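Local coordinates for protein nicotinate phosphoribosyltransferase (Saccharomyces cerevisiae, PDB 1VLP) that catalyses the ATP-dependent synthesis of nicotinate ribonucleotide from nicotinic acid and phosphoribosyl diphosphate, the first step of NAD biosynthesis from nicotinic acid, at residues K174-L179 against M208-G213; C267-F272 against P296-A301; F285-F290 against T316-H321. All blocks are in the same frame, centred on the assembly; numbering follows the deposited sequence. Where two conformers were deposited one is given.

Contact 1 (K174-L179 against M208-G213); sequences KKAETL and MKAVNG
A close helix-helix contact, in which A176 and E177 of helix 168-181 meet A210 of helix 197-213, belongs to a beta-alpha-beta crossover: helix 197-213, with the short helix 215-218, lies in the connection between the adjacent parallel strands 186-188 and 222-225, and helix 168-181 leads into strand 186-188. The evidence for tight approach is the backbone spacing, 5.6 Å from E177 CA to A210 CA, which the alanine side chains of A176 and A210 allow, with E177 lying alongside. A210 CB is the focus. It meets A176 CB at 3.5 Å, methyl against methyl, and E177 CG at 3.6 Å, so that one alanine methyl touches two consecutive residues. A210 supplies 65 of the 122 Å² buried here. With CG of E177 anti to its carbonyl carbon (chi1 -68°) and the chain extended beyond, the aliphatic part passes alongside A210 and the carboxylate reaches the partly exposed side. There E173 brings a second carboxylate close to E177 OE2, which could raise the proton affinity of one of them. On the other helix, A210 O also accepts from N218. A single water bridges the two helices, donating to A210 O at 2.7 Å and, weakly, to E177 OE2 at 3.2 Å.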
loop_
_atom_site.group_PDB
_atom_site.type_symbol
_atom_site.label_atom_id
_atom_site.label_comp_id
_atom_site.label_asym_id
_atom_site.label_seq_id
_atom_site.Cartn_x
_atom_site.Cartn_y
_atom_site.Cartn_z
ATOM N N LYS A 174 23.253 2.851 2.244
ATOM C CA LYS A 174 23.879 1.595 2.670
ATOM C C LYS A 174 22.971 0.406 2.463
ATOM O O LYS A 174 23.433 -0.643 2.016
ATOM C CB LYS A 174 24.329 1.678 4.140
ATOM C CG LYS A 174 24.833 0.364 4.673
ATOM C CD LYS A 174 25.542 0.498 5.992
ATOM C CE LYS A 174 26.118 -0.836 6.499
ATOM N NZ LYS A 174 26.420 -0.630 7.959
ATOM N N LYS A 175 21.674 0.557 2.781
ATOM C CA LYS A 175 20.701 -0.512 2.561
ATOM C C LYS A 175 20.637 -0.842 1.076
ATOM O O LYS A 175 20.772 -1.990 0.688
ATOM C CB LYS A 175 19.320 -0.130 3.068
ATOM C CG LYS A 175 19.307 0.015 4.596
ATOM C CD LYS A 175 17.936 0.443 5.065
ATOM C CE LYS A 175 17.903 0.698 6.535
ATOM N NZ LYS A 175 16.564 1.284 6.948
ATOM N N ALA A 176 20.460 0.185 0.260
ATOM C CA ALA A 176 20.364 0.005 -1.173
ATOM C C ALA A 176 21.621 -0.698 -1.726
ATOM O O ALA A 176 21.516 -1.613 -2.527
ATOM C CB ALA A 176 20.131 1.315 -1.828
ATOM N N GLU A 177 22.781 -0.308 -1.252
ATOM C CA GLU A 177 24.022 -0.880 -1.750
ATOM C C GLU A 177 24.116 -2.335 -1.401
ATOM O O GLU A 177 24.573 -3.117 -2.203
ATOM C CB GLU A 177 25.210 -0.090 -1.238
ATOM C CG GLU A 177 25.255 1.322 -1.853
ATOM C CD GLU A 177 26.516 2.093 -1.569
ATOM O OE1 GLU A 177 27.366 1.588 -0.801
ATOM O OE2 GLU A 177 26.657 3.202 -2.166
ATOM N N THR A 178 23.681 -2.717 -0.205
ATOM C CA THR A 178 23.669 -4.137 0.143
ATOM C C THR A 178 22.746 -4.933 -0.762
ATOM O O THR A 178 23.081 -6.038 -1.244
ATOM C CB THR A 178 23.331 -4.333 1.618
ATOM O OG1 THR A 178 24.289 -3.617 2.409
ATOM C CG2 THR A 178 23.363 -5.811 2.022
ATOM N N LEU A 179 21.555 -4.392 -0.979
ATOM C CA LEU A 179 20.576 -5.023 -1.830
ATOM C C LEU A 179 21.166 -5.243 -3.238
ATOM O O LEU A 179 21.133 -6.344 -3.745
ATOM C CB LEU A 179 19.298 -4.186 -1.824
ATOM C CG LEU A 179 18.485 -4.203 -0.528
ATOM C CD1 LEU A 179 17.467 -3.016 -0.465
ATOM C CD2 LEU A 179 17.786 -5.511 -0.320
HETATM N N MSE A 208 19.061 6.697 -4.672
HETATM C CA MSE A 208 19.562 7.126 -5.976
HETATM C C MSE A 208 21.090 7.299 -5.910
HETATM O O MSE A 208 21.768 7.053 -6.881
HETATM C CB MSE A 208 18.919 8.429 -6.424
HETATM C CG MSE A 208 17.404 8.340 -6.642
HETATM SE SE MSE A 208 16.802 6.733 -7.563
HETATM C CE MSE A 208 17.671 7.089 -9.353
ATOM N N LYS A 209 21.617 7.706 -4.765
ATOM C CA LYS A 209 23.076 7.866 -4.600
ATOM C C LYS A 209 23.715 6.498 -4.740
ATOM O O LYS A 209 24.763 6.352 -5.345
ATOM C CB LYS A 209 23.440 8.481 -3.235
ATOM C CG LYS A 209 24.938 8.725 -3.100
ATOM C CD LYS A 209 25.375 9.421 -1.805
ATOM C CE LYS A 209 26.962 9.495 -1.718
ATOM N NZ LYS A 209 27.563 10.652 -2.391
ATOM N N ALA A 210 23.077 5.486 -4.159
ATOM C CA ALA A 210 23.478 4.096 -4.337
ATOM C C ALA A 210 23.423 3.630 -5.820
ATOM O O ALA A 210 24.367 3.011 -6.334
ATOM C CB ALA A 210 22.624 3.192 -3.439
ATOM N N VAL A 211 22.301 3.882 -6.490
ATOM C CA VAL A 211 22.165 3.525 -7.888
ATOM C C VAL A 211 23.349 4.103 -8.707
ATOM O O VAL A 211 23.990 3.407 -9.499
ATOM C CB VAL A 211 20.833 4.016 -8.458
ATOM C CG1 VAL A 211 20.799 3.802 -9.971
ATOM C CG2 VAL A 211 19.634 3.284 -7.802
ATOM N N ASN A 212 23.598 5.393 -8.510
ATOM C CA ASN A 212 24.557 6.163 -9.300
ATOM C C ASN A 212 26.008 5.928 -8.975
ATOM O O ASN A 212 26.879 6.392 -9.718
ATOM C CB ASN A 212 24.174 7.635 -9.252
ATOM C CG ASN A 212 22.896 7.896 -10.058
ATOM O OD1 ASN A 212 22.723 7.292 -11.113
ATOM N ND2 ASN A 212 21.983 8.728 -9.541
ATOM N N GLY A 213 26.260 5.113 -7.943
ATOM C CA GLY A 213 27.603 4.570 -7.677
ATOM C C GLY A 213 27.948 3.469 -8.681
ATOM O O GLY A 213 29.102 3.179 -8.888
HETATM O O HOH W 1 26.641 2.138 -5.228
#

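Contact 2 (C267-F272 against P296-A301); sequences CWINTF and PPYSDA
Y298 OH is held by two side chains of helix 260-272, D266 and K262, and this double grip probably restrains the far end of the ring, whose near side meets I269 of the same helix. The contact between the segments themselves is apolar. I269 CD1 lies 3.7 Å from Y298 CD1 and 4.1 Å from Y298 CE1, approaching the ring obliquely, and the two side chains cross at about a right angle. The same methyl, I269 CD1, is 4.4 Å from A301 CB, so it touches both Y298 and A301, three residues apart on one short helix. An extended chi2 (163°) carries CD1 across the gap between backbones whose nearest CA atoms, those of I269 and A301, are 8.3 Å apart. Within helix 260-272, C267 O takes two bonds, from T271 N at 3.0 Å and from T271 OG1 at 2.7 Å, which arrive from opposite faces of the carbonyl plane. Helix 260-272 precedes strand 279-281, and helix 298-301 precedes the adjacent parallel strand 304-307; W268, T271 and F272 turn instead to helix 26-38, where N38 ND2 is a further partner of T271 OG1, leaving I269 to meet the short helix.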
loop_
_atom_site.group_PDB
_atom_site.type_symbol
_atom_site.label_atom_id
_atom_site.label_comp_id
_atom_site.label_asym_id
_atom_site.label_seq_id
_atom_site.Cartn_x
_atom_site.Cartn_y
_atom_site.Cartn_z
ATOM N N CYS A 267 -12.626 -8.781 -13.533
ATOM C CA CYS A 267 -12.875 -7.400 -13.613
ATOM C C CYS A 267 -11.590 -6.615 -13.821
ATOM O O CYS A 267 -11.541 -5.651 -14.578
ATOM C CB CYS A 267 -13.521 -6.891 -12.333
ATOM S SG CYS A 267 -15.252 -7.120 -12.228
ATOM N N TRP A 268 -10.534 -7.028 -13.121
ATOM C CA TRP A 268 -9.255 -6.333 -13.219
ATOM C C TRP A 268 -8.768 -6.442 -14.662
ATOM O O TRP A 268 -8.381 -5.461 -15.270
ATOM C CB TRP A 268 -8.244 -6.934 -12.222
ATOM C CG TRP A 268 -6.990 -6.119 -12.004
ATOM C CD1 TRP A 268 -5.760 -6.350 -12.513
ATOM C CD2 TRP A 268 -6.854 -4.963 -11.153
ATOM N NE1 TRP A 268 -4.854 -5.439 -12.032
ATOM C CE2 TRP A 268 -5.503 -4.556 -11.219
ATOM C CE3 TRP A 268 -7.746 -4.227 -10.363
ATOM C CZ2 TRP A 268 -5.013 -3.468 -10.500
ATOM C CZ3 TRP A 268 -7.254 -3.124 -9.654
ATOM C CH2 TRP A 268 -5.907 -2.765 -9.737
ATOM N N ILE A 269 -8.833 -7.644 -15.215
ATOM C CA ILE A 269 -8.300 -7.918 -16.552
ATOM C C ILE A 269 -9.118 -7.192 -17.627
ATOM O O ILE A 269 -8.557 -6.634 -18.570
ATOM C CB ILE A 269 -8.266 -9.438 -16.827
ATOM C CG1 ILE A 269 -7.109 -10.073 -16.078
ATOM C CG2 ILE A 269 -8.053 -9.746 -18.316
ATOM C CD1 ILE A 269 -7.203 -11.576 -15.947
ATOM N N ASN A 270 -10.436 -7.231 -17.484
ATOM C CA ASN A 270 -11.330 -6.551 -18.401
ATOM C C ASN A 270 -11.110 -5.030 -18.354
ATOM O O ASN A 270 -11.251 -4.369 -19.385
ATOM C CB ASN A 270 -12.791 -6.987 -18.165
ATOM C CG ASN A 270 -13.045 -8.480 -18.508
ATOM O OD1 ASN A 270 -12.321 -9.113 -19.290
ATOM N ND2 ASN A 270 -14.081 -9.039 -17.906
ATOM N N THR A 271 -10.664 -4.485 -17.221
ATOM C CA THR A 271 -10.364 -3.059 -17.108
ATOM C C THR A 271 -9.027 -2.590 -17.717
ATOM O O THR A 271 -8.967 -1.583 -18.423
ATOM C CB THR A 271 -10.418 -2.610 -15.635
ATOM O OG1 THR A 271 -11.697 -2.984 -15.114
ATOM C CG2 THR A 271 -10.204 -1.090 -15.482
ATOM N N PHE A 272 -7.957 -3.314 -17.449
ATOM C CA PHE A 272 -6.633 -2.862 -17.836
ATOM C C PHE A 272 -6.008 -3.641 -18.983
ATOM O O PHE A 272 -4.987 -3.216 -19.529
ATOM C CB PHE A 272 -5.723 -2.950 -16.634
ATOM C CG PHE A 272 -6.156 -2.042 -15.501
ATOM C CD1 PHE A 272 -6.369 -0.677 -15.726
ATOM C CD2 PHE A 272 -6.373 -2.551 -14.217
ATOM C CE1 PHE A 272 -6.760 0.169 -14.665
ATOM C CE2 PHE A 272 -6.779 -1.723 -13.170
ATOM C CZ PHE A 272 -6.958 -0.353 -13.392
ATOM N N PRO A 296 -4.974 -21.142 -16.670
ATOM C CA PRO A 296 -5.089 -20.332 -17.879
ATOM C C PRO A 296 -6.550 -19.924 -18.107
ATOM O O PRO A 296 -7.457 -20.696 -17.802
ATOM C CB PRO A 296 -4.516 -21.251 -18.966
ATOM C CG PRO A 296 -3.579 -22.150 -18.247
ATOM C CD PRO A 296 -4.307 -22.422 -16.959
ATOM N N PRO A 297 -6.788 -18.689 -18.561
ATOM C CA PRO A 297 -5.833 -17.646 -18.993
ATOM C C PRO A 297 -5.213 -16.794 -17.854
ATOM O O PRO A 297 -4.188 -16.138 -18.052
ATOM C CB PRO A 297 -6.712 -16.758 -19.894
ATOM C CG PRO A 297 -8.075 -16.823 -19.242
ATOM C CD PRO A 297 -8.198 -18.216 -18.631
ATOM N N TYR A 298 -5.849 -16.811 -16.689
ATOM C CA TYR A 298 -5.442 -15.988 -15.509
ATOM C C TYR A 298 -3.970 -16.144 -15.161
ATOM O O TYR A 298 -3.242 -15.144 -15.018
ATOM C CB TYR A 298 -6.302 -16.384 -14.321
ATOM C CG TYR A 298 -7.738 -16.212 -14.635
ATOM C CD1 TYR A 298 -8.296 -14.936 -14.743
ATOM C CD2 TYR A 298 -8.555 -17.304 -14.890
ATOM C CE1 TYR A 298 -9.661 -14.785 -15.058
ATOM C CE2 TYR A 298 -9.871 -17.144 -15.206
ATOM C CZ TYR A 298 -10.422 -15.895 -15.281
ATOM O OH TYR A 298 -11.757 -15.805 -15.626
ATOM N N SER A 299 -3.533 -17.405 -15.039
ATOM C CA SER A 299 -2.162 -17.712 -14.630
ATOM C C SER A 299 -1.137 -17.338 -15.683
ATOM O O SER A 299 0.030 -17.217 -15.387
ATOM C CB SER A 299 -1.993 -19.202 -14.246
ATOM O OG SER A 299 -2.547 -20.058 -15.203
ATOM N N ASP A 300 -1.572 -17.214 -16.940
ATOM C CA ASP A 300 -0.724 -16.681 -18.000
ATOM C C ASP A 300 -0.652 -15.136 -18.039
ATOM O O ASP A 300 0.431 -14.584 -18.290
ATOM C CB ASP A 300 -1.169 -17.273 -19.328
ATOM C CG ASP A 300 -0.975 -18.769 -19.366
ATOM O OD1 ASP A 300 0.048 -19.260 -18.801
ATOM O OD2 ASP A 300 -1.857 -19.435 -19.933
ATOM N N ALA A 301 -1.766 -14.467 -17.715
ATOM C CA ALA A 301 -1.847 -13.008 -17.759
ATOM C C ALA A 301 -1.040 -12.310 -16.654
ATOM O O ALA A 301 -0.199 -11.415 -16.906
ATOM C CB ALA A 301 -3.324 -12.563 -17.685
#

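Contact 3 (F285-F290 against T316-H321); sequences FGTDDF and TKKISH
The polar part of this contact is a salt bridge between D288, in the first turn of helix 287-291, and K318 of helix 312-326. K318 NZ donates to D288 OD1 at 3.1 Å, whereas D288 OD2 lies 4.0 Å from K318 NZ, so one oxygen carries the bond. The ammonium comes from above the carboxylate plane, 38° out of it, and the side chains cross at about a right angle. The K318 chain runs extended through CD, then bends at chi3 (-94°), bringing CE as well as NZ against the acid: K318 CE is 3.4 Å from D288 OD1. Both residues are exposed, which probably weakens the charge attraction through solvent.

The apolar part lies deeper. T287 CG2 touches K318 CD at 4.1 Å and I319 CD1 at 4.3 Å, the methyl being directed there because it stands anti to the backbone N (chi1 -66° for OG1). The hydroxyl of T287 is bound by D405 and T282, which settles the rotation of the side chain. T287 also packs on Y315 of helix 312-326.

Helix 287-291 follows strand 279-281 and helix 312-326 follows the adjacent parallel strand 304-307, so the contact joins successive strand-to-strand connections; from the first of these helices, F290 packs on helix 260-272.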
loop_
_atom_site.group_PDB
_atom_site.type_symbol
_atom_site.label_atom_id
_atom_site.label_comp_id
_atom_site.label_asym_id
_atom_site.label_seq_id
_atom_site.Cartn_x
_atom_site.Cartn_y
_atom_site.Cartn_z
ATOM N N PHE A 285 -8.509 -14.108 0.906
ATOM C CA PHE A 285 -9.405 -15.145 1.446
ATOM C C PHE A 285 -8.663 -16.484 1.544
ATOM O O PHE A 285 -9.269 -17.526 1.445
ATOM C CB PHE A 285 -10.681 -15.288 0.619
ATOM C CG PHE A 285 -11.469 -14.025 0.564
ATOM C CD1 PHE A 285 -11.627 -13.261 1.726
ATOM C CD2 PHE A 285 -11.976 -13.553 -0.627
ATOM C CE1 PHE A 285 -12.282 -12.033 1.686
ATOM C CE2 PHE A 285 -12.654 -12.348 -0.672
ATOM C CZ PHE A 285 -12.792 -11.586 0.485
ATOM N N GLY A 286 -7.358 -16.381 1.711
ATOM C CA GLY A 286 -6.457 -17.516 1.841
ATOM C C GLY A 286 -5.965 -17.949 0.474
ATOM O O GLY A 286 -6.714 -17.995 -0.478
ATOM N N THR A 287 -4.677 -18.193 0.374
ATOM C CA THR A 287 -4.092 -18.587 -0.906
ATOM C C THR A 287 -4.690 -19.861 -1.562
ATOM O O THR A 287 -4.849 -19.911 -2.785
ATOM C CB THR A 287 -2.572 -18.624 -0.763
ATOM O OG1 THR A 287 -2.108 -17.291 -0.528
ATOM C CG2 THR A 287 -1.937 -19.172 -2.026
ATOM N N ASP A 288 -5.089 -20.845 -0.767
ATOM C CA ASP A 288 -5.773 -22.034 -1.295
ATOM C C ASP A 288 -7.041 -21.747 -2.135
ATOM O O ASP A 288 -7.264 -22.374 -3.206
ATOM C CB ASP A 288 -6.110 -22.964 -0.133
ATOM C CG ASP A 288 -4.886 -23.613 0.490
ATOM O OD1 ASP A 288 -3.807 -23.591 -0.123
ATOM O OD2 ASP A 288 -5.014 -24.141 1.617
ATOM N N ASP A 289 -7.889 -20.827 -1.657
ATOM C CA ASP A 289 -9.094 -20.489 -2.396
ATOM C C ASP A 289 -8.712 -19.844 -3.737
ATOM O O ASP A 289 -9.304 -20.167 -4.788
ATOM C CB ASP A 289 -9.981 -19.518 -1.625
ATOM C CG ASP A 289 -11.220 -19.190 -2.390
ATOM O OD1 ASP A 289 -12.044 -20.113 -2.465
ATOM O OD2 ASP A 289 -11.334 -18.073 -2.951
ATOM N N PHE A 290 -7.744 -18.923 -3.659
ATOM C CA PHE A 290 -7.226 -18.226 -4.838
ATOM C C PHE A 290 -6.727 -19.220 -5.884
ATOM O O PHE A 290 -7.080 -19.129 -7.072
ATOM C CB PHE A 290 -6.116 -17.244 -4.505
ATOM C CG PHE A 290 -5.661 -16.474 -5.694
ATOM C CD1 PHE A 290 -6.315 -15.327 -6.100
ATOM C CD2 PHE A 290 -4.606 -16.929 -6.453
ATOM C CE1 PHE A 290 -5.921 -14.666 -7.218
ATOM C CE2 PHE A 290 -4.229 -16.246 -7.599
ATOM C CZ PHE A 290 -4.864 -15.141 -7.960
ATOM N N THR A 316 6.426 -19.611 -0.676
ATOM C CA THR A 316 7.238 -19.791 -1.876
ATOM C C THR A 316 7.151 -21.233 -2.392
ATOM O O THR A 316 6.989 -21.484 -3.589
ATOM C CB THR A 316 8.713 -19.387 -1.555
ATOM O OG1 THR A 316 8.766 -17.998 -1.144
ATOM C CG2 THR A 316 9.695 -19.604 -2.776
ATOM N N LYS A 317 7.231 -22.182 -1.473
ATOM C CA LYS A 317 7.143 -23.585 -1.821
ATOM C C LYS A 317 5.793 -23.886 -2.449
ATOM O O LYS A 317 5.738 -24.591 -3.449
ATOM C CB LYS A 317 7.417 -24.450 -0.599
ATOM C CG LYS A 317 8.896 -24.389 -0.161
ATOM C CD LYS A 317 9.297 -25.531 0.783
ATOM C CE LYS A 317 8.569 -25.550 2.042
ATOM N NZ LYS A 317 9.208 -26.539 3.013
ATOM N N LYS A 318 4.737 -23.350 -1.837
ATOM C CA LYS A 318 3.353 -23.634 -2.245
ATOM C C LYS A 318 3.111 -23.125 -3.670
ATOM O O LYS A 318 2.515 -23.826 -4.526
ATOM C CB LYS A 318 2.364 -23.001 -1.262
ATOM C CG LYS A 318 0.894 -23.176 -1.636
ATOM C CD LYS A 318 -0.054 -22.544 -0.598
ATOM C CE LYS A 318 -0.491 -23.564 0.425
ATOM N NZ LYS A 318 -1.270 -22.875 1.464
ATOM N N ILE A 319 3.524 -21.882 -3.908
ATOM C CA ILE A 319 3.380 -21.229 -5.214
ATOM C C ILE A 319 4.221 -21.897 -6.307
ATOM O O ILE A 319 3.746 -22.088 -7.436
ATOM C CB ILE A 319 3.752 -19.709 -5.110
ATOM C CG1 ILE A 319 2.682 -18.974 -4.320
ATOM C CG2 ILE A 319 3.913 -19.090 -6.458
ATOM C CD1 ILE A 319 1.264 -19.086 -4.889
ATOM N N SER A 320 5.450 -22.266 -5.976
ATOM C CA SER A 320 6.323 -22.974 -6.900
ATOM C C SER A 320 5.717 -24.285 -7.349
ATOM O O SER A 320 5.663 -24.577 -8.542
ATOM C CB SER A 320 7.712 -23.218 -6.265
ATOM O OG SER A 320 8.524 -24.016 -7.104
ATOM N N HIS A 321 5.241 -25.083 -6.396
ATOM C CA HIS A 321 4.530 -26.318 -6.726
ATOM C C HIS A 321 3.340 -26.025 -7.634
ATOM O O HIS A 321 3.110 -26.724 -8.588
ATOM C CB HIS A 321 4.065 -27.012 -5.441
ATOM C CG HIS A 321 3.087 -28.141 -5.687
ATOM N ND1 HIS A 321 3.456 -29.289 -6.334
ATOM C CD2 HIS A 321 1.768 -28.275 -5.402
ATOM C CE1 HIS A 321 2.416 -30.096 -6.449
ATOM N NE2 HIS A 321 1.376 -29.516 -5.870
#

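All three contacts join helices that connect or flank strands of the parallel sheet. Contact 1 stands apart, its centre 33 to 35 Å from the others, beside strands 186-188 and 222-225. Contacts 2 and 3 lie 18 Å apart between centres, near strands 279-281 and 304-307, and alternate along the chain. Burial and chemistry vary together. Contact 1 is largely buried, with close backbones, small methyls and a bridging water beside it. Contact 2 is partly buried and apolar between its segments. Contact 3 pairs a small apolar patch of buried T287 and I319 with an exposed salt bridge. It lies nearest a substrate site: the I319 side chain is about 10 Å from that of R306, which probably binds nicotinate.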